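Local coordinates for putative uncharacterized protein (PDB 3K29) that is probably a YscO-like component of the chlamydial type III secretion apparatus, built as a long antiparallel helical hairpin and able to bind copies of itself, at residues Q36-E41 against N95-N100; D16-A21 against K117-E122; V3-E8 against L127-W132. One frame throughout, in Å; residues are numbered along the deposited sequence.

Contact 1: Q36-E41 against N95-N100; sequences QEKLRE and NKQKEN
K38 meets Q97 where two antiparallel helices run side by side, and it does so with its aliphatic root: K38 CB sits 3.4 Å from Q97 NE2, while the rest of the lysine crosses the glutamine at about a right angle. A bend at chi3 (65°) carries the K38 ammonium past the Q97 amide toward E35 on its own helix, with which it forms a salt bridge. One residue on, L39 offers both backbone and side chain. With CG anti to the backbone N (chi1 -171°), Q97 sets that methylene 3.4 Å from L39 N; the bend at chi2 then turns the amide toward K38. The methyl L39 CD1 packs 3.6 Å from K98 CG, on the aliphatic part of that lysine. The buried Q97 amide is held at both ends. N100 ND2 gives a nearly straight 2.9 Å bond to Q97 OE1, approaching from above the carbonyl plane, and Q97 NE2 bonds to E35. In the hairpin, 36-41 belongs to helix 8-66, within a predicted coiled coil, and 95-100 to helix 70-160; the local axes lie 8.9 Å apart at 171°, and V101, the next residue of helix 70-160, packs against L39 and Q36.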
loop_
_atom_site.group_PDB
_atom_site.type_symbol
_atom_site.label_atom_id
_atom_site.label_comp_id
_atom_site.label_asym_id
_atom_site.label_seq_id
_atom_site.Cartn_x
_atom_site.Cartn_y
_atom_site.Cartn_z
ATOM N N GLN A 36 -8.869 -9.111 6.450
ATOM C CA GLN A 36 -9.477 -10.088 5.543
ATOM C C GLN A 36 -9.658 -11.465 6.215
ATOM O O GLN A 36 -10.705 -12.119 6.096
ATOM C CB GLN A 36 -8.665 -10.224 4.248
ATOM C CG GLN A 36 -8.726 -8.993 3.348
ATOM C CD GLN A 36 -9.940 -8.955 2.440
ATOM O OE1 GLN A 36 -11.005 -9.529 2.736
ATOM N NE2 GLN A 36 -9.788 -8.265 1.310
ATOM N N GLU A 37 -8.635 -11.873 6.950
ATOM C CA GLU A 37 -8.669 -13.094 7.729
ATOM C C GLU A 37 -9.747 -13.035 8.841
ATOM O O GLU A 37 -10.444 -14.030 9.077
ATOM C CB GLU A 37 -7.273 -13.349 8.313
ATOM C CG GLU A 37 -6.935 -14.812 8.544
ATOM C CD GLU A 37 -7.716 -15.418 9.705
ATOM O OE1 GLU A 37 -8.067 -14.645 10.631
ATOM O OE2 GLU A 37 -7.982 -16.655 9.695
ATOM N N LYS A 38 -9.884 -11.893 9.519
ATOM C CA LYS A 38 -10.938 -11.728 10.547
ATOM C C LYS A 38 -12.292 -11.734 9.901
ATOM O O LYS A 38 -13.208 -12.283 10.477
ATOM C CB LYS A 38 -10.779 -10.459 11.392
ATOM C CG LYS A 38 -9.520 -10.421 12.279
ATOM C CD LYS A 38 -9.135 -8.978 12.708
ATOM C CE LYS A 38 -10.202 -8.320 13.613
ATOM N NZ LYS A 38 -10.003 -6.839 13.728
ATOM N N LEU A 39 -12.419 -11.157 8.702
ATOM C CA LEU A 39 -13.679 -11.244 7.950
ATOM C C LEU A 39 -14.076 -12.695 7.651
ATOM O O LEU A 39 -15.254 -13.057 7.787
ATOM C CB LEU A 39 -13.657 -10.423 6.648
ATOM C CG LEU A 39 -14.958 -10.397 5.815
ATOM C CD1 LEU A 39 -16.130 -9.869 6.616
ATOM C CD2 LEU A 39 -14.828 -9.581 4.503
ATOM N N ARG A 40 -13.103 -13.505 7.230
ATOM C CA ARG A 40 -13.352 -14.919 6.977
ATOM C C ARG A 40 -13.801 -15.669 8.236
ATOM O O ARG A 40 -14.717 -16.483 8.162
ATOM C CB ARG A 40 -12.149 -15.584 6.291
ATOM C CG ARG A 40 -12.041 -15.245 4.794
ATOM C CD ARG A 40 -10.966 -16.102 4.046
ATOM N NE ARG A 40 -9.611 -15.950 4.600
ATOM C CZ ARG A 40 -8.733 -14.985 4.283
ATOM N NH1 ARG A 40 -9.032 -14.038 3.402
ATOM N NH2 ARG A 40 -7.545 -14.970 4.864
ATOM N N GLU A 41 -13.184 -15.385 9.382
ATOM C CA GLU A 41 -13.629 -15.962 10.649
ATOM C C GLU A 41 -15.068 -15.578 11.013
ATOM O O GLU A 41 -15.855 -16.449 11.400
ATOM C CB GLU A 41 -12.712 -15.561 11.783
ATOM C CG GLU A 41 -11.584 -16.520 11.999
ATOM C CD GLU A 41 -11.067 -16.511 13.427
ATOM O OE1 GLU A 41 -10.344 -15.553 13.819
ATOM O OE2 GLU A 41 -11.364 -17.491 14.154
ATOM N N ASN A 95 -20.877 -7.529 9.097
ATOM C CA ASN A 95 -20.895 -6.182 8.559
ATOM C C ASN A 95 -19.946 -5.176 9.241
ATOM O O ASN A 95 -19.360 -4.330 8.562
ATOM C CB ASN A 95 -22.303 -5.645 8.522
ATOM C CG ASN A 95 -23.169 -6.378 7.522
ATOM O OD1 ASN A 95 -22.674 -6.999 6.572
ATOM N ND2 ASN A 95 -24.485 -6.299 7.727
ATOM N N LYS A 96 -19.801 -5.269 10.558
ATOM C CA LYS A 96 -18.740 -4.533 11.272
ATOM C C LYS A 96 -17.356 -4.868 10.708
ATOM O O LYS A 96 -16.546 -3.971 10.413
ATOM C CB LYS A 96 -18.730 -4.927 12.747
ATOM C CG LYS A 96 -19.426 -3.961 13.680
ATOM C CD LYS A 96 -20.789 -3.609 13.193
ATOM C CE LYS A 96 -21.352 -2.444 14.012
ATOM N NZ LYS A 96 -22.754 -2.809 14.393
ATOM N N GLN A 97 -17.073 -6.161 10.574
ATOM C CA GLN A 97 -15.750 -6.549 10.123
ATOM C C GLN A 97 -15.471 -6.061 8.698
ATOM O O GLN A 97 -14.342 -5.669 8.371
ATOM C CB GLN A 97 -15.524 -8.073 10.270
ATOM C CG GLN A 97 -14.091 -8.566 10.020
ATOM C CD GLN A 97 -13.023 -7.699 10.654
ATOM O OE1 GLN A 97 -13.183 -7.161 11.760
ATOM N NE2 GLN A 97 -11.881 -7.586 9.954
ATOM N N LYS A 98 -16.502 -6.058 7.869
ATOM C CA LYS A 98 -16.425 -5.461 6.542
ATOM C C LYS A 98 -15.933 -4.049 6.591
ATOM O O LYS A 98 -15.156 -3.653 5.724
ATOM C CB LYS A 98 -17.751 -5.562 5.766
ATOM C CG LYS A 98 -17.951 -7.018 5.311
ATOM C CD LYS A 98 -19.047 -7.258 4.312
ATOM C CE LYS A 98 -18.944 -8.735 3.969
ATOM N NZ LYS A 98 -19.645 -9.139 2.715
ATOM N N GLU A 99 -16.374 -3.304 7.600
ATOM C CA GLU A 99 -15.974 -1.915 7.751
ATOM C C GLU A 99 -14.465 -1.779 8.058
ATOM O O GLU A 99 -13.804 -0.855 7.587
ATOM C CB GLU A 99 -16.771 -1.225 8.858
ATOM C CG GLU A 99 -18.258 -1.049 8.636
ATOM C CD GLU A 99 -18.883 -0.291 9.800
ATOM O OE1 GLU A 99 -18.775 0.941 9.848
ATOM O OE2 GLU A 99 -19.460 -0.918 10.699
ATOM N N ASN A 100 -13.949 -2.697 8.869
ATOM C CA ASN A 100 -12.513 -2.815 9.113
ATOM C C ASN A 100 -11.750 -3.149 7.853
ATOM O O ASN A 100 -10.663 -2.585 7.621
ATOM C CB ASN A 100 -12.201 -3.841 10.209
ATOM C CG ASN A 100 -12.687 -3.405 11.560
ATOM O OD1 ASN A 100 -12.788 -2.218 11.847
ATOM N ND2 ASN A 100 -13.003 -4.362 12.405
#

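Contact 2: D16-A21 against K117-E122; sequences DRVDRA and KRRKEE
An aliphatic seam flanked by a charged cluster joins R17, V18 and A21 to R118, R119, E121 and E122, where helix 8-66 runs antiparallel to helix 70-160. V18 supplies the apolar wedge. Its CG2 methyl, beside the backbone N and anti to the carbonyl carbon, rests against the backbone of the opposite helix, 3.4 Å from R118 O, and also touches R118 CB and E122 CB. The other methyl, CG1, lies against the aliphatic part of R119, whose charged end reaches across to a salt bridge with E22 on helix 8-66. A21 CB meets R118 CG at 4.0 Å. The local axes approach to 8.8 Å at 165°, consistent with an antiparallel two-helix coiled coil, which is predicted to begin at V18 on helix 8-66. On one flank of this seam R17 lays its guanidinium over R118, centres 4.3 Å apart and planes tilted by 17°, with R118 CD over the middle of the R17 group. Two cations can stack here because E121 probably offsets their charge. R118 grips that carboxylate side-on: NE reaches OE1 at 2.8 Å in an almost straight bond, and NH2 donates to OE2, both on the syn side. Bends at chi2 and chi3 fold the R118 chain back to present this edge, while its NH1 pairs with E114. R17 NH1 reaches E121 OE1 through a long salt bridge of 3.8 Å, and one water spans the same pair, donating to E121 OE1 and accepting from R17 NH1.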
loop_
_atom_site.group_PDB
_atom_site.type_symbol
_atom_site.label_atom_id
_atom_site.label_comp_id
_atom_site.label_asym_id
_atom_site.label_seq_id
_atom_site.Cartn_x
_atom_site.Cartn_y
_atom_site.Cartn_z
ATOM N N ASP A 16 15.955 7.239 0.862
ATOM C CA ASP A 16 15.459 6.696 2.121
ATOM C C ASP A 16 13.934 6.733 2.250
ATOM O O ASP A 16 13.348 5.794 2.789
ATOM C CB ASP A 16 16.103 7.393 3.315
ATOM C CG ASP A 16 17.566 6.984 3.509
ATOM O OD1 ASP A 16 18.035 6.022 2.834
ATOM O OD2 ASP A 16 18.247 7.618 4.349
ATOM N N ARG A 17 13.321 7.804 1.741
ATOM C CA ARG A 17 11.886 8.010 1.838
ATOM C C ARG A 17 11.112 7.036 0.985
ATOM O O ARG A 17 10.004 6.629 1.379
ATOM C CB ARG A 17 11.504 9.442 1.464
ATOM C CG ARG A 17 12.018 10.465 2.424
ATOM C CD ARG A 17 11.245 11.765 2.269
ATOM N NE ARG A 17 9.950 11.686 2.939
ATOM C CZ ARG A 17 8.886 12.403 2.583
ATOM N NH1 ARG A 17 8.959 13.243 1.561
ATOM N NH2 ARG A 17 7.749 12.291 3.245
ATOM N N VAL A 18 11.665 6.714 -0.190
ATOM C CA VAL A 18 11.196 5.601 -1.019
ATOM C C VAL A 18 11.318 4.235 -0.294
ATOM O O VAL A 18 10.332 3.483 -0.229
ATOM C CB VAL A 18 11.852 5.605 -2.414
ATOM C CG1 VAL A 18 11.535 4.316 -3.189
ATOM C CG2 VAL A 18 11.397 6.844 -3.184
ATOM N N ASP A 19 12.488 3.936 0.276
ATOM C CA ASP A 19 12.642 2.720 1.099
ATOM C C ASP A 19 11.537 2.637 2.136
ATOM O O ASP A 19 10.859 1.609 2.222
ATOM C CB ASP A 19 14.009 2.644 1.795
ATOM C CG ASP A 19 15.139 2.386 0.824
ATOM O OD1 ASP A 19 14.849 2.371 -0.392
ATOM O OD2 ASP A 19 16.314 2.218 1.256
ATOM N N ARG A 20 11.357 3.711 2.904
ATOM C CA ARG A 20 10.357 3.748 3.982
ATOM C C ARG A 20 8.932 3.524 3.486
ATOM O O ARG A 20 8.170 2.813 4.132
ATOM C CB ARG A 20 10.453 5.025 4.845
ATOM C CG ARG A 20 11.802 5.144 5.566
ATOM C CD ARG A 20 11.783 6.023 6.799
ATOM N NE ARG A 20 11.524 7.408 6.467
ATOM C CZ ARG A 20 12.458 8.334 6.255
ATOM N NH1 ARG A 20 13.749 8.040 6.350
ATOM N NH2 ARG A 20 12.081 9.564 5.966
ATOM N N ALA A 21 8.599 4.120 2.339
ATOM C CA ALA A 21 7.258 4.029 1.768
ATOM C C ALA A 21 6.959 2.640 1.205
ATOM O O ALA A 21 5.817 2.189 1.242
ATOM C CB ALA A 21 7.068 5.094 0.664
ATOM N N LYS A 117 4.354 9.087 -5.058
ATOM C CA LYS A 117 4.820 10.446 -4.766
ATOM C C LYS A 117 6.296 10.474 -4.370
ATOM O O LYS A 117 7.052 11.300 -4.865
ATOM C CB LYS A 117 3.955 11.117 -3.694
ATOM C CG LYS A 117 2.838 11.981 -4.274
ATOM C CD LYS A 117 1.819 12.423 -3.227
ATOM C CE LYS A 117 2.360 13.570 -2.346
ATOM N NZ LYS A 117 1.445 13.899 -1.201
ATOM N N ARG A 118 6.720 9.553 -3.504
ATOM C CA ARG A 118 8.129 9.501 -3.093
ATOM C C ARG A 118 9.055 9.245 -4.259
ATOM O O ARG A 118 10.149 9.811 -4.325
ATOM C CB ARG A 118 8.374 8.482 -1.964
ATOM C CG ARG A 118 7.608 8.768 -0.704
ATOM C CD ARG A 118 7.938 10.124 -0.041
ATOM N NE ARG A 118 7.136 11.255 -0.547
ATOM C CZ ARG A 118 5.826 11.457 -0.317
ATOM N NH1 ARG A 118 5.109 10.612 0.425
ATOM N NH2 ARG A 118 5.217 12.518 -0.836
ATOM N N ARG A 119 8.614 8.391 -5.168
ATOM C CA ARG A 119 9.420 7.966 -6.288
ATOM C C ARG A 119 9.539 9.070 -7.348
ATOM O O ARG A 119 10.596 9.249 -7.941
ATOM C CB ARG A 119 8.855 6.659 -6.863
ATOM C CG ARG A 119 9.029 5.494 -5.885
ATOM C CD ARG A 119 9.409 4.197 -6.560
ATOM N NE ARG A 119 8.275 3.288 -6.649
ATOM C CZ ARG A 119 8.257 2.019 -6.229
ATOM N NH1 ARG A 119 9.326 1.463 -5.675
ATOM N NH2 ARG A 119 7.148 1.295 -6.370
ATOM N N LYS A 120 8.424 9.777 -7.585
ATOM C CA LYS A 120 8.360 10.981 -8.420
ATOM C C LYS A 120 9.344 12.045 -7.909
ATOM O O LYS A 120 10.185 12.541 -8.664
ATOM C CB LYS A 120 6.926 11.501 -8.397
ATOM C CG LYS A 120 6.598 12.636 -9.327
ATOM C CD LYS A 120 5.142 12.997 -9.093
ATOM C CE LYS A 120 4.948 14.513 -9.066
ATOM N NZ LYS A 120 4.919 15.140 -10.438
ATOM N N GLU A 121 9.263 12.352 -6.617
ATOM C CA GLU A 121 10.152 13.349 -6.008
ATOM C C GLU A 121 11.623 12.936 -6.086
ATOM O O GLU A 121 12.465 13.739 -6.448
ATOM C CB GLU A 121 9.793 13.610 -4.545
ATOM C CG GLU A 121 8.445 14.274 -4.320
ATOM C CD GLU A 121 7.755 13.823 -3.036
ATOM O OE1 GLU A 121 8.382 13.144 -2.168
ATOM O OE2 GLU A 121 6.556 14.159 -2.905
ATOM N N GLU A 122 11.919 11.689 -5.739
ATOM C CA GLU A 122 13.284 11.196 -5.794
ATOM C C GLU A 122 13.808 11.314 -7.231
ATOM O O GLU A 122 14.961 11.724 -7.465
ATOM C CB GLU A 122 13.350 9.742 -5.292
ATOM C CG GLU A 122 14.785 9.144 -5.209
ATOM C CD GLU A 122 15.367 8.681 -6.553
ATOM O OE1 GLU A 122 14.612 8.239 -7.461
ATOM O OE2 GLU A 122 16.615 8.767 -6.699
HETATM O O HOH W 1 10.897 12.980 -1.052
#

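Contact 3: V3-E8 against L127-W132; sequences VRYPLE and LHKEEW
Y5 and W132 carry the aromatic part of this contact: the Y5 ring and the five-membered ring of W132 are inclined at 54°, an oblique pairing that brings Y5 CD1 to 3.7 Å from W132 CD2. Three CH-pi contacts add to it. K129 CA lies 3.7 Å from the centroid of the Y5 ring, while Y5 CA and P6 CD cover one face of the indole, over its six- and five-membered rings respectively, P6 CD 3.5 Å from the centroid of the latter. With CG anti to the backbone N (chi1 163°), W132 sends the far edge of the indole in among V3 and R4, V3 CG1 touching W132 CZ2 at 3.8 Å. L7 N lies over the opposite face of the tyrosine, clasping the phenol between helix and turn. The polar interaction is a salt bridge, K129 NZ donating to E8 OE1 at 3.2 Å on the syn side; the methylenes of K129 cross the Y5 ring obliquely, CB and CD each touching Y5 CD2. A type I beta turn, Y5 to E8, with L7 at the N-cap position, leads into the first helix of an antiparallel hairpin and packs on the longer second helix.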
loop_
_atom_site.group_PDB
_atom_site.type_symbol
_atom_site.label_atom_id
_atom_site.label_comp_id
_atom_site.label_asym_id
_atom_site.label_seq_id
_atom_site.Cartn_x
_atom_site.Cartn_y
_atom_site.Cartn_z
ATOM N N VAL A 3 34.626 17.501 -6.229
ATOM C CA VAL A 3 33.354 18.232 -6.368
ATOM C C VAL A 3 32.186 17.251 -6.597
ATOM O O VAL A 3 31.991 16.735 -7.705
ATOM C CB VAL A 3 33.391 19.261 -7.543
ATOM C CG1 VAL A 3 32.114 20.136 -7.555
ATOM C CG2 VAL A 3 34.700 20.104 -7.526
ATOM N N ARG A 4 31.430 17.000 -5.533
ATOM C CA ARG A 4 30.247 16.152 -5.565
ATOM C C ARG A 4 28.984 17.007 -5.726
ATOM O O ARG A 4 29.024 18.230 -5.582
ATOM C CB ARG A 4 30.166 15.361 -4.259
ATOM C CG ARG A 4 31.504 14.894 -3.719
ATOM C CD ARG A 4 31.884 13.536 -4.266
ATOM N NE ARG A 4 33.049 13.008 -3.569
ATOM C CZ ARG A 4 33.563 11.794 -3.754
ATOM N NH1 ARG A 4 33.012 10.949 -4.622
ATOM N NH2 ARG A 4 34.636 11.425 -3.062
ATOM N N TYR A 5 27.858 16.362 -5.997
ATOM C CA TYR A 5 26.590 17.054 -6.184
ATOM C C TYR A 5 26.184 17.837 -4.932
ATOM O O TYR A 5 26.154 17.263 -3.850
ATOM C CB TYR A 5 25.504 16.036 -6.542
ATOM C CG TYR A 5 24.140 16.627 -6.741
ATOM C CD1 TYR A 5 23.952 17.750 -7.539
ATOM C CD2 TYR A 5 23.027 16.054 -6.139
ATOM C CE1 TYR A 5 22.696 18.297 -7.722
ATOM C CE2 TYR A 5 21.762 16.579 -6.324
ATOM C CZ TYR A 5 21.609 17.713 -7.115
ATOM O OH TYR A 5 20.346 18.249 -7.301
ATOM N N PRO A 6 25.884 19.149 -5.070
ATOM C CA PRO A 6 25.618 19.972 -3.871
ATOM C C PRO A 6 24.411 19.487 -3.081
ATOM O O PRO A 6 24.309 19.713 -1.868
ATOM C CB PRO A 6 25.322 21.349 -4.474
ATOM C CG PRO A 6 26.135 21.381 -5.684
ATOM C CD PRO A 6 25.989 19.997 -6.273
ATOM N N LEU A 7 23.483 18.840 -3.777
ATOM C CA LEU A 7 22.260 18.410 -3.143
ATOM C C LEU A 7 22.259 16.878 -2.926
ATOM O O LEU A 7 21.215 16.232 -2.799
ATOM C CB LEU A 7 21.026 18.934 -3.906
ATOM C CG LEU A 7 20.747 20.448 -3.902
ATOM C CD1 LEU A 7 19.513 20.722 -4.748
ATOM C CD2 LEU A 7 20.522 20.978 -2.504
ATOM N N GLU A 8 23.461 16.316 -2.838
ATOM C CA GLU A 8 23.606 14.914 -2.490
ATOM C C GLU A 8 22.821 14.544 -1.208
ATOM O O GLU A 8 22.151 13.506 -1.175
ATOM C CB GLU A 8 25.074 14.521 -2.368
ATOM C CG GLU A 8 25.264 13.027 -2.414
ATOM C CD GLU A 8 24.790 12.403 -3.721
ATOM O OE1 GLU A 8 24.641 13.119 -4.739
ATOM O OE2 GLU A 8 24.575 11.174 -3.731
ATOM N N LEU A 127 17.223 13.510 -11.509
ATOM C CA LEU A 127 17.362 14.192 -12.781
ATOM C C LEU A 127 18.181 15.476 -12.626
ATOM O O LEU A 127 19.000 15.813 -13.502
ATOM C CB LEU A 127 16.002 14.496 -13.408
ATOM C CG LEU A 127 16.105 14.830 -14.911
ATOM C CD1 LEU A 127 16.510 13.604 -15.756
ATOM C CD2 LEU A 127 14.820 15.444 -15.444
ATOM N N HIS A 128 17.963 16.195 -11.524
ATOM C CA HIS A 128 18.721 17.439 -11.307
ATOM C C HIS A 128 20.200 17.190 -11.007
ATOM O O HIS A 128 21.034 18.036 -11.325
ATOM C CB HIS A 128 18.109 18.340 -10.229
ATOM C CG HIS A 128 16.743 18.842 -10.556
ATOM N ND1 HIS A 128 16.229 18.828 -11.834
ATOM C CD2 HIS A 128 15.779 19.379 -9.767
ATOM C CE1 HIS A 128 15.005 19.325 -11.820
ATOM N NE2 HIS A 128 14.708 19.668 -10.579
ATOM N N LYS A 129 20.513 16.058 -10.363
ATOM C CA LYS A 129 21.901 15.609 -10.157
ATOM C C LYS A 129 22.580 15.293 -11.483
ATOM O O LYS A 129 23.757 15.619 -11.709
ATOM C CB LYS A 129 21.943 14.372 -9.259
ATOM C CG LYS A 129 23.203 13.596 -9.409
ATOM C CD LYS A 129 23.605 13.007 -8.115
ATOM C CE LYS A 129 24.930 12.342 -8.270
ATOM N NZ LYS A 129 24.976 11.269 -7.268
ATOM N N GLU A 130 21.825 14.628 -12.350
ATOM C CA GLU A 130 22.286 14.329 -13.668
ATOM C C GLU A 130 22.601 15.615 -14.426
ATOM O O GLU A 130 23.658 15.728 -15.045
ATOM C CB GLU A 130 21.224 13.536 -14.409
ATOM C CG GLU A 130 21.763 12.752 -15.542
ATOM C CD GLU A 130 20.708 11.825 -16.101
ATOM O OE1 GLU A 130 20.871 10.594 -15.928
ATOM O OE2 GLU A 130 19.709 12.330 -16.681
ATOM N N GLU A 131 21.691 16.583 -14.364
ATOM C CA GLU A 131 21.877 17.833 -15.103
ATOM C C GLU A 131 22.934 18.737 -14.473
ATOM O O GLU A 131 23.607 19.464 -15.192
ATOM C CB GLU A 131 20.567 18.585 -15.276
ATOM C CG GLU A 131 19.555 17.824 -16.093
ATOM C CD GLU A 131 18.172 18.374 -15.925
ATOM O OE1 GLU A 131 17.961 19.126 -14.941
ATOM O OE2 GLU A 131 17.294 18.055 -16.773
ATOM N N TRP A 132 23.086 18.687 -13.149
ATOM C CA TRP A 132 24.184 19.409 -12.482
ATOM C C TRP A 132 25.526 18.837 -12.945
ATOM O O TRP A 132 26.428 19.575 -13.324
ATOM C CB TRP A 132 24.088 19.313 -10.959
ATOM C CG TRP A 132 25.395 19.687 -10.293
ATOM C CD1 TRP A 132 25.796 20.941 -9.916
ATOM C CD2 TRP A 132 26.485 18.794 -9.968
ATOM N NE1 TRP A 132 27.063 20.889 -9.395
ATOM C CE2 TRP A 132 27.513 19.588 -9.410
ATOM C CE3 TRP A 132 26.686 17.398 -10.102
ATOM C CZ2 TRP A 132 28.726 19.038 -8.954
ATOM C CZ3 TRP A 132 27.905 16.836 -9.683
ATOM C CH2 TRP A 132 28.905 17.664 -9.094
#

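Overall arrangement
The three contacts mark successive levels of one long hairpin, and helix 70-160 serves all of them. Moving back toward the N-terminus on the first arm of the hairpin means moving forward on the second, so 36-41, 16-21 and 3-8 meet 95-100, 117-122 and 127-132 in turn. Contact 1 is nearest the bend between the helices, its centre 31 Å from that of contact 2 and 49 Å from that of contact 3. Contacts 2 and 3 are closer neighbours, 18 Å between centres and about 5 Å between nearest atoms, yet they do not touch. Contacts 1 and 2 pair helix with helix; contact 3 replaces one helix by the N-terminal loop.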